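Local coordinates for protein putative D-glycero-D-manno-heptose 7-phosphate kinase (Campylobacter jejuni subsp. jejuni, PDB 4N3O) that catalyses the ATP-dependent phosphorylation of D-glycero-alpha-D-manno-heptose 7-phosphate at C-1, the first step towards the GDP-heptose used in capsule synthesis, at residues G125-F130 against A144-E149. Sequence-based numbering, arbitrary orientation.
Sequences GVIKAF and AKLAYE
In the N-terminal domain of this GHMP kinase, the consecutive helices 118-134 and 140-153 pack against each other at a steep angle, joined where I127 of the first meets L146 and A147 of the second. The first helix begins in the glycine-rich segment G113-S119, which probably binds ATP as in other GHMP kinases. I127 is the one residue of 125-130 that reaches 144-149, and its two branches do different work. The longer branch, ending in CD1, runs straight at the second helix: CD1 lies 3.6 Å from CA of A147 and 3.7 Å from its backbone N, slightly closer to the main chain than to the side-chain methyl. It comes this near although the CA atoms of I127 and A147 are 7.4 Å apart. A chi1 of -72° sets CG1 of I127 beside the backbone N, which leaves the CG2 methyl anti to that N and directed to L146. There the leucine holds CG anti to its own N (chi1 -164°) and offers a single methyl, CD2, at 4.1 Å from I127 CG2. I143 and I150 of the same second helix also touch I127, adding apolar contacts around it. A147 in turn touches Q164 of helix 162-169 and lies near the active site, its side chain about 6 Å from that of E151, a probable magnesium ligand. The join is wholly van der Waals in character, and the A147 methyl completes it, with CB 3.9 Å from I127 CD1.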
ATOM      1  N   GLY A 125       2.557 -18.125  -4.368  1.00 34.64           N
ATOM      2  CA  GLY A 125       3.863 -17.541  -4.105  1.00 34.25           C
ATOM      3  C   GLY A 125       4.984 -18.565  -4.047  1.00 35.76           C
ATOM      4  O   GLY A 125       6.072 -18.328  -4.548  1.00 37.47           O
ATOM      5  N   VAL A 126       4.709 -19.718  -3.451  1.00 35.64           N
ATOM      6  CA  VAL A 126       5.713 -20.770  -3.311  1.00 34.52           C
ATOM      7  C   VAL A 126       6.020 -21.436  -4.665  1.00 36.88           C
ATOM      8  O   VAL A 126       7.194 -21.580  -5.067  1.00 35.34           O
ATOM      9  CB  VAL A 126       5.232 -21.788  -2.283  1.00 35.38           C
ATOM     10  CG1 VAL A 126       6.185 -22.954  -2.192  1.00 36.57           C
ATOM     11  CG2 VAL A 126       5.065 -21.101  -0.930  1.00 36.05           C
ATOM     12  N   ILE A 127       4.964 -21.821  -5.378  1.00 36.33           N
ATOM     13  CA  ILE A 127       5.119 -22.418  -6.689  1.00 37.64           C
ATOM     14  C   ILE A 127       5.961 -21.494  -7.549  1.00 38.08           C
ATOM     15  O   ILE A 127       6.877 -21.938  -8.225  1.00 38.09           O
ATOM     16  CB  ILE A 127       3.748 -22.661  -7.358  1.00 39.86           C
ATOM     17  CG1 ILE A 127       3.025 -23.819  -6.655  1.00 42.68           C
ATOM     18  CG2 ILE A 127       3.931 -23.018  -8.819  1.00 41.03           C
ATOM     19  CD1 ILE A 127       1.564 -23.985  -7.024  1.00 41.78           C
ATOM     20  N   LYS A 128       5.659 -20.197  -7.506  1.00 39.20           N
ATOM     21  CA  LYS A 128       6.389 -19.191  -8.302  1.00 36.84           C
ATOM     22  C   LYS A 128       7.852 -19.117  -7.919  1.00 36.67           C
ATOM     23  O   LYS A 128       8.705 -18.869  -8.753  1.00 40.78           O
ATOM     24  CB  LYS A 128       5.740 -17.823  -8.127  1.00 36.95           C
ATOM     25  CG  LYS A 128       6.368 -16.713  -8.937  1.00 37.90           C
ATOM     26  CD  LYS A 128       6.226 -16.893 -10.441  1.00 39.76           C
ATOM     27  CE  LYS A 128       6.912 -15.743 -11.138  1.00 40.95           C
ATOM     28  NZ  LYS A 128       6.837 -15.873 -12.604  1.00 47.61           N
ATOM     29  N   ALA A 129       8.142 -19.336  -6.649  1.00 37.09           N
ATOM     30  CA  ALA A 129       9.513 -19.326  -6.189  1.00 38.41           C
ATOM     31  C   ALA A 129      10.295 -20.480  -6.838  1.00 40.79           C
ATOM     32  O   ALA A 129      11.410 -20.296  -7.315  1.00 39.22           O
ATOM     33  CB  ALA A 129       9.549 -19.441  -4.680  1.00 40.30           C
ATOM     34  N   PHE A 130       9.692 -21.665  -6.858  1.00 42.13           N
ATOM     35  CA  PHE A 130      10.321 -22.840  -7.478  1.00 42.30           C
ATOM     36  C   PHE A 130      10.474 -22.671  -8.985  1.00 42.57           C
ATOM     37  O   PHE A 130      11.494 -23.032  -9.553  1.00 44.45           O
ATOM     38  CB  PHE A 130       9.506 -24.118  -7.188  1.00 43.54           C
ATOM     39  CG  PHE A 130       9.704 -24.663  -5.810  1.00 42.96           C
ATOM     40  CD1 PHE A 130      10.885 -25.315  -5.484  1.00 44.58           C
ATOM     41  CD2 PHE A 130       8.719 -24.562  -4.856  1.00 42.78           C
ATOM     42  CE1 PHE A 130      11.088 -25.817  -4.219  1.00 45.72           C
ATOM     43  CE2 PHE A 130       8.908 -25.072  -3.589  1.00 44.10           C
ATOM     44  CZ  PHE A 130      10.095 -25.702  -3.267  1.00 45.75           C
ATOM     45  N   ALA A 144      -1.424 -20.772 -11.865  1.00 45.28           N
ATOM     46  CA  ALA A 144      -2.718 -20.750 -11.186  1.00 46.48           C
ATOM     47  C   ALA A 144      -3.374 -22.134 -11.244  1.00 49.30           C
ATOM     48  O   ALA A 144      -3.981 -22.553 -10.251  1.00 48.91           O
ATOM     49  CB  ALA A 144      -3.634 -19.704 -11.797  1.00 48.79           C
ATOM     50  N   LYS A 145      -3.265 -22.844 -12.383  1.00 50.88           N
ATOM     51  CA  LYS A 145      -3.848 -24.188 -12.453  1.00 55.12           C
ATOM     52  C   LYS A 145      -3.185 -25.094 -11.444  1.00 53.18           C
ATOM     53  O   LYS A 145      -3.844 -25.721 -10.610  1.00 53.22           O
ATOM     54  CB  LYS A 145      -3.742 -24.852 -13.839  1.00 63.48           C
ATOM     55  CG  LYS A 145      -4.854 -24.477 -14.806  1.00 70.61           C
ATOM     56  CD  LYS A 145      -5.253 -25.631 -15.741  1.00 79.91           C
ATOM     57  CE  LYS A 145      -4.228 -26.014 -16.808  1.00 86.39           C
ATOM     58  NZ  LYS A 145      -2.993 -26.666 -16.294  1.00 88.94           N
ATOM     59  N   LEU A 146      -1.867 -25.154 -11.517  1.00 51.55           N
ATOM     60  CA  LEU A 146      -1.121 -25.994 -10.620  1.00 50.53           C
ATOM     61  C   LEU A 146      -1.559 -25.679  -9.180  1.00 47.43           C
ATOM     62  O   LEU A 146      -1.906 -26.575  -8.424  1.00 45.28           O
ATOM     63  CB  LEU A 146       0.367 -25.800 -10.864  1.00 51.65           C
ATOM     64  CG  LEU A 146       1.307 -26.838 -10.288  1.00 56.36           C
ATOM     65  CD1 LEU A 146       0.960 -28.227 -10.813  1.00 58.86           C
ATOM     66  CD2 LEU A 146       2.735 -26.471 -10.656  1.00 57.40           C
ATOM     67  N   ALA A 147      -1.601 -24.400  -8.825  1.00 46.43           N
ATOM     68  CA  ALA A 147      -2.039 -23.996  -7.482  1.00 46.46           C
ATOM     69  C   ALA A 147      -3.443 -24.536  -7.125  1.00 50.01           C
ATOM     70  O   ALA A 147      -3.692 -24.994  -6.000  1.00 48.80           O
ATOM     71  CB  ALA A 147      -2.033 -22.485  -7.371  1.00 45.45           C
ATOM     72  N   TYR A 148      -4.359 -24.470  -8.082  1.00 51.54           N
ATOM     73  CA  TYR A 148      -5.723 -24.931  -7.863  1.00 54.27           C
ATOM     74  C   TYR A 148      -5.793 -26.443  -7.661  1.00 56.34           C
ATOM     75  O   TYR A 148      -6.511 -26.917  -6.783  1.00 59.43           O
ATOM     76  CB  TYR A 148      -6.613 -24.500  -9.035  1.00 57.08           C
ATOM     77  CG  TYR A 148      -8.016 -25.051  -8.991  1.00 59.33           C
ATOM     78  CD1 TYR A 148      -8.952 -24.551  -8.086  1.00 61.24           C
ATOM     79  CD2 TYR A 148      -8.413 -26.052  -9.866  1.00 60.05           C
ATOM     80  CE1 TYR A 148     -10.246 -25.047  -8.046  1.00 65.53           C
ATOM     81  CE2 TYR A 148      -9.705 -26.561  -9.833  1.00 63.98           C
ATOM     82  CZ  TYR A 148     -10.620 -26.057  -8.922  1.00 66.23           C
ATOM     83  OH  TYR A 148     -11.906 -26.560  -8.883  1.00 69.00           O
ATOM     84  N   GLU A 149      -5.037 -27.191  -8.464  1.00 58.15           N
ATOM     85  CA  GLU A 149      -5.034 -28.655  -8.392  1.00 58.23           C
ATOM     86  C   GLU A 149      -4.541 -29.123  -7.043  1.00 60.98           C
ATOM     87  O   GLU A 149      -5.131 -30.014  -6.404  1.00 63.08           O
ATOM     88  CB  GLU A 149      -4.157 -29.236  -9.497  1.00 61.66           C
ATOM     89  CG  GLU A 149      -4.670 -28.900 -10.899  1.00 67.19           C
ATOM     90  CD  GLU A 149      -3.855 -29.530 -12.020  1.00 74.36           C
ATOM     91  OE1 GLU A 149      -2.806 -30.153 -11.719  1.00 83.13           O
ATOM     92  OE2 GLU A 149      -4.265 -29.409 -13.206  1.00 73.38           O
TER